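Long-range contacts in SusD superfamily protein (Bacteroides vulgatus ATCC 8482, PDB 3JQ0), which probably binds glycans or other nutrients at the outer membrane, as a member of the SusD family: residues K77-I82 against A112-H117; T318-V323 against F442-K447; Y340-T345 against D357-Y362. One frame throughout, in Å; residues are numbered along the deposited sequence. Where two conformers were deposited one is given.

All three contacts are built mainly from buried residues, but their chemistry differs. Contact 1 joins two helices of the N-terminal helical part and is wholly apolar across its segments. Contacts 2 and 3 lie in the later part of the chain, their centres about 10 Å apart, and both involve loops. Contact 2 mixes apolar packing with a water bridge. Contact 3 adds a carboxylate that binds backbone N-H. K341 of contact 3 forms a salt bridge to E445 of contact 2 and ties the two together. Contact 1 lies about 24 Å from contact 3, centre to centre, yet Y113 reaches I361 and Y362 by packing.

Contact 1 (K77-I82 against A112-H117); sequences KIINQI and AYLYFH
The Y115 ring takes I79 over one face. CD1 of I79 sits 4.0 Å from the centroid of the Y115 ring, 21° off the ring normal, which makes a CH-pi contact. The methyl is offset toward the rim, on the side of the hydroxyl. The other branch of I79 reaches past the ring to the oxygen, with CG2 of I79 3.6 Å from OH of Y115. Both branches lie on the same side of the ring, CD1 over the face and CG2 beside the hydroxyl. That OH is hydrogen-bonded to the backbone O of Y128, so the polar end of the ring is satisfied although it lies against a methyl.

L114 is the second centre of the contact. Its CD1 meets three isoleucines at once: CG2 of I78 lies 3.7 Å from CD1 of L114, and CD1 of I82 lies 3.8 Å from it. CG1 of I79 touches the same methyl as the I79 and L114 side chains slide past each other in opposite directions. In I78, CG2 is anti to the backbone N (chi1 -44° for CG1), and this puts that methyl against L114, whose side chain crosses it at about a right angle.

The two segments belong to helices 75-91 and 97-122, a nearly antiparallel helical hairpin consistent with the TPR-like helical pairs of the SusD family. Their short axes run at 156° and come within 10.5 Å. This is a wide spacing, filled by branched side chains. No hydrogen bond crosses between the segments.

Helix 9-25 packs beside the hairpin, with L22 on I78 and L23 on L114. On a flank of helix 97-122, NE2 of H117 donates a nearly straight bond to OH of Y113, 3.0 Å away and in the plane of the imidazole.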
loop_
_atom_site.group_PDB
_atom_site.type_symbol
_atom_site.label_atom_id
_atom_site.label_comp_id
_atom_site.label_asym_id
_atom_site.label_seq_id
_atom_site.Cartn_x
_atom_site.Cartn_y
_atom_site.Cartn_z
ATOM N N LYS A 77 3.226 -13.687 -15.437
ATOM C CA LYS A 77 4.356 -14.646 -15.417
ATOM C C LYS A 77 4.664 -15.043 -13.965
ATOM O O LYS A 77 5.216 -16.109 -13.749
ATOM C CB LYS A 77 5.565 -14.200 -16.215
ATOM C CG LYS A 77 6.287 -13.010 -15.660
ATOM C CD LYS A 77 7.533 -12.795 -16.547
ATOM C CE LYS A 77 8.312 -11.528 -16.355
ATOM N NZ LYS A 77 8.854 -11.477 -14.988
ATOM N N ILE A 78 4.281 -14.211 -12.957
ATOM C CA ILE A 78 4.353 -14.663 -11.560
ATOM C C ILE A 78 3.325 -15.733 -11.282
ATOM O O ILE A 78 3.624 -16.771 -10.711
ATOM C CB ILE A 78 4.196 -13.499 -10.527
ATOM C CG1 ILE A 78 5.020 -12.259 -10.931
ATOM C CG2 ILE A 78 4.468 -13.968 -9.133
ATOM C CD1 ILE A 78 4.825 -11.071 -10.033
ATOM N N ILE A 79 2.108 -15.471 -11.719
ATOM C CA ILE A 79 1.008 -16.418 -11.571
ATOM C C ILE A 79 1.395 -17.784 -12.163
ATOM O O ILE A 79 1.154 -18.836 -11.554
ATOM C CB ILE A 79 -0.305 -15.834 -12.156
ATOM C CG1 ILE A 79 -0.788 -14.672 -11.270
ATOM C CG2 ILE A 79 -1.397 -16.910 -12.273
ATOM C CD1 ILE A 79 -1.835 -13.779 -11.942
ATOM N N ASN A 80 2.008 -17.776 -13.346
ATOM C CA ASN A 80 2.469 -19.016 -13.987
ATOM C C ASN A 80 3.370 -19.796 -13.049
ATOM O O ASN A 80 3.200 -21.011 -12.857
ATOM C CB ASN A 80 3.195 -18.657 -15.290
ATOM C CG ASN A 80 3.623 -19.878 -16.148
ATOM O OD1 ASN A 80 3.721 -21.034 -15.700
ATOM N ND2 ASN A 80 3.931 -19.569 -17.407
ATOM N N GLN A 81 4.362 -19.116 -12.459
ATOM C CA GLN A 81 5.262 -19.808 -11.544
ATOM C C GLN A 81 4.560 -20.301 -10.275
ATOM O O GLN A 81 4.850 -21.371 -9.779
ATOM C CB GLN A 81 6.477 -18.909 -11.194
ATOM C CG GLN A 81 7.300 -18.450 -12.432
ATOM C CD GLN A 81 7.847 -19.561 -13.200
ATOM O OE1 GLN A 81 8.568 -20.377 -12.642
ATOM N NE2 GLN A 81 7.548 -19.609 -14.514
ATOM N N ILE A 82 3.637 -19.511 -9.718
ATOM C CA ILE A 82 2.876 -19.937 -8.553
ATOM C C ILE A 82 2.114 -21.224 -8.909
ATOM O O ILE A 82 2.023 -22.164 -8.106
ATOM C CB ILE A 82 1.909 -18.830 -8.057
ATOM C CG1 ILE A 82 2.677 -17.597 -7.550
ATOM C CG2 ILE A 82 0.999 -19.398 -6.978
ATOM C CD1 ILE A 82 1.811 -16.353 -7.358
ATOM N N ALA A 112 -4.183 -15.591 -5.017
ATOM C CA ALA A 112 -5.368 -14.773 -4.721
ATOM C C ALA A 112 -4.977 -13.295 -4.615
ATOM O O ALA A 112 -5.707 -12.425 -5.084
ATOM C CB ALA A 112 -6.016 -15.261 -3.437
ATOM N N TYR A 113 -3.840 -13.017 -3.978
ATOM C CA TYR A 113 -3.379 -11.648 -3.782
ATOM C C TYR A 113 -3.175 -10.925 -5.111
ATOM O O TYR A 113 -3.612 -9.793 -5.328
ATOM C CB TYR A 113 -2.067 -11.704 -2.966
ATOM C CG TYR A 113 -1.481 -10.348 -2.712
ATOM C CD1 TYR A 113 -1.997 -9.486 -1.736
ATOM C CD2 TYR A 113 -0.418 -9.884 -3.477
ATOM C CE1 TYR A 113 -1.461 -8.191 -1.552
ATOM C CE2 TYR A 113 0.125 -8.636 -3.266
ATOM C CZ TYR A 113 -0.407 -7.791 -2.361
ATOM O OH TYR A 113 0.081 -6.495 -2.232
ATOM N N LEU A 114 -2.519 -11.593 -6.053
ATOM C CA LEU A 114 -2.287 -11.010 -7.357
ATOM C C LEU A 114 -3.600 -10.834 -8.122
ATOM O O LEU A 114 -3.831 -9.776 -8.708
ATOM C CB LEU A 114 -1.267 -11.826 -8.160
ATOM C CG LEU A 114 0.137 -11.862 -7.595
ATOM C CD1 LEU A 114 1.028 -12.806 -8.385
ATOM C CD2 LEU A 114 0.776 -10.452 -7.563
ATOM N N TYR A 115 -4.445 -11.852 -8.118
ATOM C CA TYR A 115 -5.715 -11.721 -8.775
ATOM C C TYR A 115 -6.579 -10.615 -8.186
ATOM O O TYR A 115 -7.385 -10.003 -8.919
ATOM C CB TYR A 115 -6.495 -13.038 -8.855
ATOM C CG TYR A 115 -6.049 -13.897 -10.043
ATOM C CD1 TYR A 115 -6.364 -13.539 -11.326
ATOM C CD2 TYR A 115 -5.272 -15.032 -9.859
ATOM C CE1 TYR A 115 -5.931 -14.285 -12.416
ATOM C CE2 TYR A 115 -4.880 -15.820 -10.917
ATOM C CZ TYR A 115 -5.203 -15.450 -12.196
ATOM O OH TYR A 115 -4.785 -16.161 -13.321
ATOM N N PHE A 116 -6.434 -10.316 -6.885
ATOM C CA PHE A 116 -7.218 -9.241 -6.257
ATOM C C PHE A 116 -6.716 -7.851 -6.691
ATOM O O PHE A 116 -7.526 -6.943 -6.885
ATOM C CB PHE A 116 -7.240 -9.437 -4.751
ATOM C CG PHE A 116 -8.131 -8.474 -4.005
ATOM C CD1 PHE A 116 -9.462 -8.291 -4.353
ATOM C CD2 PHE A 116 -7.633 -7.761 -2.925
ATOM C CE1 PHE A 116 -10.270 -7.432 -3.665
ATOM C CE2 PHE A 116 -8.455 -6.886 -2.234
ATOM C CZ PHE A 116 -9.788 -6.732 -2.591
ATOM N N HIS A 117 -5.406 -7.670 -6.904
ATOM C CA HIS A 117 -4.924 -6.463 -7.590
ATOM C C HIS A 117 -5.506 -6.367 -8.987
ATOM O O HIS A 117 -5.942 -5.317 -9.449
ATOM C CB HIS A 117 -3.410 -6.423 -7.661
ATOM C CG HIS A 117 -2.734 -5.955 -6.417
ATOM N ND1 HIS A 117 -2.799 -4.668 -5.946
ATOM C CD2 HIS A 117 -1.882 -6.625 -5.600
ATOM C CE1 HIS A 117 -2.055 -4.579 -4.863
ATOM N NE2 HIS A 117 -1.496 -5.758 -4.615
#

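Contact 2 (T318-V323 against F442-K447)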
loop_
_atom_site.group_PDB
_atom_site.type_symbol
_atom_site.label_atom_id
_atom_site.label_comp_id
_atom_site.label_asym_id
_atom_site.label_seq_id
_atom_site.Cartn_x
_atom_site.Cartn_y
_atom_site.Cartn_z
ATOM N N THR A 318 6.996 12.657 10.327
ATOM C CA THR A 318 7.649 11.400 9.945
ATOM C C THR A 318 7.353 11.111 8.459
ATOM O O THR A 318 8.235 10.655 7.717
ATOM C CB THR A 318 7.217 10.254 10.871
ATOM O OG1 THR A 318 7.736 10.495 12.171
ATOM C CG2 THR A 318 7.690 8.911 10.363
ATOM N N SER A 319 6.128 11.368 8.009
ATOM C CA SER A 319 5.742 11.088 6.629
ATOM C C SER A 319 6.243 12.089 5.624
ATOM O O SER A 319 6.560 11.730 4.485
ATOM C CB SER A 319 4.211 11.031 6.519
ATOM O OG SER A 319 3.661 9.969 7.309
ATOM N N LEU A 320 6.302 13.371 6.042
ATOM C CA LEU A 320 6.647 14.494 5.166
ATOM C C LEU A 320 7.621 15.389 5.856
ATOM O O LEU A 320 7.529 15.592 7.071
ATOM C CB LEU A 320 5.400 15.313 4.838
ATOM C CG LEU A 320 4.282 14.612 4.112
ATOM C CD1 LEU A 320 3.014 15.478 4.030
ATOM C CD2 LEU A 320 4.714 14.122 2.746
ATOM N N LYS A 321 8.479 16.041 5.071
ATOM C CA LYS A 321 9.278 17.162 5.579
ATOM C C LYS A 321 9.007 18.382 4.724
ATOM O O LYS A 321 9.035 18.318 3.497
ATOM C CB LYS A 321 10.779 16.872 5.651
ATOM C CG LYS A 321 11.562 18.050 6.262
ATOM C CD LYS A 321 12.984 17.687 6.690
ATOM C CE LYS A 321 13.655 18.753 7.580
ATOM N NZ LYS A 321 14.509 18.113 8.624
ATOM N N ALA A 322 8.778 19.507 5.388
ATOM C CA ALA A 322 8.634 20.786 4.696
ATOM C C ALA A 322 10.013 21.345 4.395
ATOM O O ALA A 322 10.848 21.494 5.300
ATOM C CB ALA A 322 7.831 21.765 5.582
ATOM N N VAL A 323 10.206 21.756 3.155
ATOM C CA VAL A 323 11.360 22.551 2.784
ATOM C C VAL A 323 10.911 23.965 2.401
ATOM O O VAL A 323 9.778 24.196 1.981
ATOM C CB VAL A 323 12.210 21.884 1.677
ATOM C CG1 VAL A 323 12.731 20.513 2.135
ATOM C CG2 VAL A 323 11.491 21.764 0.334
ATOM N N PHE A 442 -1.125 5.770 6.043
ATOM C CA PHE A 442 -0.606 4.938 4.972
ATOM C C PHE A 442 -0.020 5.686 3.787
ATOM O O PHE A 442 0.119 5.116 2.708
ATOM C CB PHE A 442 -1.668 3.926 4.477
ATOM C CG PHE A 442 -2.035 2.905 5.538
ATOM C CD1 PHE A 442 -1.097 1.961 5.949
ATOM C CD2 PHE A 442 -3.287 2.900 6.125
ATOM C CE1 PHE A 442 -1.418 1.015 6.936
ATOM C CE2 PHE A 442 -3.592 1.975 7.088
ATOM C CZ PHE A 442 -2.653 1.088 7.543
HETATM N N MSE A 443 0.425 6.940 3.962
HETATM C CA MSE A 443 1.081 7.598 2.843
HETATM C C MSE A 443 2.226 6.784 2.324
HETATM O O MSE A 443 3.034 6.246 3.117
HETATM C CB MSE A 443 1.597 9.004 3.242
HETATM C CG MSE A 443 0.561 9.964 3.708
HETATM SE SE MSE A 443 1.234 11.761 3.872
HETATM C CE MSE A 443 1.207 12.168 1.962
ATOM N N PHE A 444 2.360 6.693 0.989
ATOM C CA PHE A 444 3.452 5.960 0.334
ATOM C C PHE A 444 3.375 4.434 0.505
ATOM O O PHE A 444 4.287 3.743 0.124
ATOM C CB PHE A 444 4.861 6.493 0.726
ATOM C CG PHE A 444 4.905 7.984 0.809
ATOM C CD1 PHE A 444 4.670 8.776 -0.309
ATOM C CD2 PHE A 444 5.094 8.640 2.014
ATOM C CE1 PHE A 444 4.613 10.124 -0.260
ATOM C CE2 PHE A 444 5.052 10.031 2.084
ATOM C CZ PHE A 444 4.805 10.768 0.932
ATOM N N GLU A 445 2.250 3.919 1.006
ATOM C CA GLU A 445 2.052 2.505 1.208
ATOM C C GLU A 445 1.012 1.898 0.284
ATOM O O GLU A 445 0.717 0.717 0.389
ATOM C CB GLU A 445 1.780 2.164 2.673
ATOM C CG GLU A 445 2.986 2.401 3.586
ATOM C CD GLU A 445 2.636 2.147 5.032
ATOM O OE1 GLU A 445 2.605 0.935 5.382
ATOM O OE2 GLU A 445 2.473 3.117 5.808
ATOM N N GLY A 446 0.474 2.671 -0.643
ATOM C CA GLY A 446 -0.342 2.038 -1.688
ATOM C C GLY A 446 -1.804 1.749 -1.334
ATOM O O GLY A 446 -2.370 0.785 -1.831
ATOM N N LYS A 447 -2.412 2.593 -0.504
ATOM C CA LYS A 447 -3.757 2.335 0.014
ATOM C C LYS A 447 -4.861 3.291 -0.445
ATOM O O LYS A 447 -5.992 2.842 -0.608
ATOM C CB LYS A 447 -3.775 2.322 1.536
ATOM C CG LYS A 447 -2.698 1.427 2.163
ATOM C CD LYS A 447 -2.726 -0.025 1.695
ATOM C CE LYS A 447 -1.692 -0.867 2.406
ATOM N NZ LYS A 447 -1.615 -2.285 1.914
HETATM O O HOH W 1 1.566 8.166 6.661
#
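L320 and F444 meet at a methyl and a ring edge. CD2 of L320 lies 3.8 Å from CZ of F444, in the plane of the ring. The backbone O of S319 comes to the same edge, 3.3 Å from CE2 of F444. The aromatic rim therefore meets one apolar and one polar group. M443, a selenomethionine, packs alongside. Its SE is 4.0 Å from CB of S319, and its CE is 4.1 Å from CD2 of L320. The L320 and M443 side chains cross at about a right angle. The M443 chain bends at chi3 (77°), which carries CE round toward the leucine. CB of M443 lies over one face of the F444 ring, so the two loop side chains also pack on each other. An alanine in place of L320 would probably open a gap between the selenium end of M443 and the edge of F444, and leave both with less to hold their positions.

Water 1 spans the two segments. It donates to OG of S319 at 2.8 Å and accepts from N of M443 at 3.2 Å. OG of S319 is also bonded to the backbone O of R315, one helical turn earlier.

Further out, the loop is fixed by its own turn and by charged neighbours. N of E445 bonds to O of F442 at 3.0 Å. E35 receives the backbone N-H of F444 and of G446, and K341 reaches O of M443.

F442 to E445 form a type II beta turn, with F444 at positive phi (69°). The turn follows helix 430-441 in the RagB/SusD region, and it packs against the place where helix 315-319 passes into the strand of the 320-326/332-339 hairpin.

Contact 3 (Y340-T345 against D357-Y362); sequences YKFQGT and DDFPIY
OD2 of D357 accepts the backbone N-H of G344 at 2.7 Å. The bond is bent, with an N-H...O angle of 146°. The donor comes on the syn side, 30° out of the carboxylate plane. N of Q343 is also near OD2, but it is poorly angled for a bond and turns to water 2 instead, 2.9 Å away. Water 2 in turn lies within hydrogen-bonding distance of OD1 of D357. The carboxylate thus faces two successive N-H groups of the loop, one directly and the other probably through water 2. G344 has positive phi, a backbone shape readily adopted by a residue without a side chain.

F342 fills the apolar side of the contact. Its CB lies 3.4 Å from OD2 of D357, and its ring is turned 50° from the carboxylate plane. CG of F342 lies anti to the carbonyl carbon, and from there the ring extends toward the start of the strand. CE1 of F342 meets CD of P360 at 3.8 Å, and the proline carbon stands at the ring edge, near its plane. CZ of F342 touches CD1 of F359 at 4.1 Å, where it comes to the edge of the F359 ring. CG of K341 lies over one face of F342.

Q343 folds back within its own loop. Its NE2 donates to O of Y340 at 2.8 Å, and that oxygen lies in the plane of the Q343 amide; NE2 also sits over the centre of the Y340 ring.

The contact closes the loop between strand 332-339 and strand 359-363. The latter pairs antiparallel with strand 243-247, where I361 and Y362 form a classic beta bulge opposite F245. The same two residues pack on Y113 of helix 97-122, and Y362 also meets L188 of helix 182-199.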
loop_
_atom_site.group_PDB
_atom_site.type_symbol
_atom_site.label_atom_id
_atom_site.label_comp_id
_atom_site.label_asym_id
_atom_site.label_seq_id
_atom_site.Cartn_x
_atom_site.Cartn_y
_atom_site.Cartn_z
ATOM N N TYR A 340 9.076 11.484 3.092
ATOM C CA TYR A 340 9.975 11.333 4.251
ATOM C C TYR A 340 9.779 10.026 5.026
ATOM O O TYR A 340 10.590 9.745 5.879
ATOM C CB TYR A 340 9.808 12.550 5.188
ATOM C CG TYR A 340 11.077 13.016 5.878
ATOM C CD1 TYR A 340 12.171 13.449 5.152
ATOM C CD2 TYR A 340 11.105 13.123 7.260
ATOM C CE1 TYR A 340 13.295 13.925 5.807
ATOM C CE2 TYR A 340 12.219 13.624 7.903
ATOM C CZ TYR A 340 13.290 14.024 7.170
ATOM O OH TYR A 340 14.415 14.544 7.828
ATOM N N LYS A 341 8.775 9.211 4.701
ATOM C CA LYS A 341 8.485 8.055 5.549
ATOM C C LYS A 341 9.594 7.022 5.599
ATOM O O LYS A 341 9.860 6.436 6.618
ATOM C CB LYS A 341 7.195 7.385 5.063
ATOM C CG LYS A 341 6.858 6.086 5.810
ATOM C CD LYS A 341 5.465 5.561 5.438
ATOM C CE LYS A 341 4.355 6.253 6.233
ATOM N NZ LYS A 341 2.994 5.805 5.790
ATOM N N PHE A 342 10.163 6.711 4.425
ATOM C CA PHE A 342 11.202 5.691 4.300
ATOM C C PHE A 342 12.557 6.384 4.264
ATOM O O PHE A 342 12.903 7.095 3.319
ATOM C CB PHE A 342 10.932 4.781 3.109
ATOM C CG PHE A 342 9.615 4.034 3.239
ATOM C CD1 PHE A 342 9.509 2.930 4.045
ATOM C CD2 PHE A 342 8.469 4.458 2.577
ATOM C CE1 PHE A 342 8.332 2.236 4.177
ATOM C CE2 PHE A 342 7.283 3.762 2.720
ATOM C CZ PHE A 342 7.222 2.654 3.518
ATOM N N GLN A 343 13.317 6.208 5.333
ATOM C CA GLN A 343 14.576 6.881 5.533
ATOM C C GLN A 343 15.792 6.079 5.148
ATOM O O GLN A 343 16.913 6.618 5.072
ATOM C CB GLN A 343 14.697 7.346 6.981
ATOM C CG GLN A 343 13.739 8.450 7.371
ATOM C CD GLN A 343 14.186 9.802 6.843
ATOM O OE1 GLN A 343 15.363 10.192 6.947
ATOM N NE2 GLN A 343 13.238 10.543 6.305
ATOM N N GLY A 344 15.628 4.791 4.888
ATOM C CA GLY A 344 16.765 3.988 4.468
ATOM C C GLY A 344 17.891 3.981 5.508
ATOM O O GLY A 344 17.662 3.982 6.723
ATOM N N THR A 345 19.106 3.879 4.996
ATOM C CA THR A 345 20.291 3.731 5.814
ATOM C C THR A 345 21.447 4.412 5.139
ATOM O O THR A 345 21.456 4.621 3.936
ATOM C CB THR A 345 20.577 2.217 6.075
ATOM O OG1 THR A 345 21.525 2.085 7.117
ATOM C CG2 THR A 345 21.040 1.502 4.823
ATOM N N ASP A 357 14.976 0.098 2.989
ATOM C CA ASP A 357 13.930 -0.293 3.914
ATOM C C ASP A 357 13.111 -1.437 3.348
ATOM O O ASP A 357 12.949 -1.560 2.130
ATOM C CB ASP A 357 12.948 0.857 4.161
ATOM C CG ASP A 357 13.569 1.978 4.922
ATOM O OD1 ASP A 357 13.998 1.753 6.067
ATOM O OD2 ASP A 357 13.571 3.106 4.365
ATOM N N ASP A 358 12.560 -2.254 4.247
ATOM C CA ASP A 358 11.501 -3.153 3.841
ATOM C C ASP A 358 10.250 -2.360 3.457
ATOM O O ASP A 358 10.056 -1.251 3.942
ATOM C CB ASP A 358 11.125 -4.122 4.985
ATOM C CG ASP A 358 12.177 -5.187 5.257
ATOM O OD1 ASP A 358 13.175 -5.287 4.499
ATOM O OD2 ASP A 358 11.946 -5.925 6.249
ATOM N N PHE A 359 9.426 -2.896 2.571
ATOM C CA PHE A 359 8.197 -2.242 2.155
ATOM C C PHE A 359 7.001 -2.986 2.712
ATOM O O PHE A 359 6.711 -4.105 2.296
ATOM C CB PHE A 359 8.065 -2.156 0.648
ATOM C CG PHE A 359 6.840 -1.431 0.201
ATOM C CD1 PHE A 359 6.620 -0.125 0.620
ATOM C CD2 PHE A 359 5.888 -2.024 -0.576
ATOM C CE1 PHE A 359 5.526 0.576 0.213
ATOM C CE2 PHE A 359 4.767 -1.298 -0.988
ATOM C CZ PHE A 359 4.588 0.007 -0.573
ATOM N N PRO A 360 6.312 -2.429 3.722
ATOM C CA PRO A 360 5.173 -3.162 4.314
ATOM C C PRO A 360 4.039 -3.330 3.316
ATOM O O PRO A 360 3.722 -2.404 2.581
ATOM C CB PRO A 360 4.737 -2.253 5.475
ATOM C CG PRO A 360 5.895 -1.333 5.744
ATOM C CD PRO A 360 6.542 -1.132 4.393
ATOM N N ILE A 361 3.425 -4.503 3.337
ATOM C CA ILE A 361 2.195 -4.811 2.585
ATOM C C ILE A 361 1.014 -4.789 3.527
ATOM O O ILE A 361 0.008 -4.097 3.304
ATOM C CB ILE A 361 2.311 -6.129 1.792
ATOM C CG1 ILE A 361 3.438 -6.057 0.750
ATOM C CG2 ILE A 361 0.974 -6.511 1.177
ATOM C CD1 ILE A 361 3.209 -5.077 -0.352
ATOM N N TYR A 362 1.098 -5.595 4.583
ATOM C CA TYR A 362 0.067 -5.632 5.637
ATOM C C TYR A 362 0.682 -5.365 6.990
ATOM O O TYR A 362 1.555 -6.148 7.423
ATOM C CB TYR A 362 -0.676 -6.959 5.664
ATOM C CG TYR A 362 -1.515 -7.286 4.451
ATOM C CD1 TYR A 362 -2.418 -6.352 3.923
ATOM C CD2 TYR A 362 -1.444 -8.522 3.857
ATOM C CE1 TYR A 362 -3.251 -6.681 2.876
ATOM C CE2 TYR A 362 -2.283 -8.859 2.788
ATOM C CZ TYR A 362 -3.184 -7.922 2.289
ATOM O OH TYR A 362 -4.008 -8.310 1.249
HETATM O O HOH W 2 12.854 4.217 7.441
HETATM O O HOH W 3 15.474 3.792 8.326
#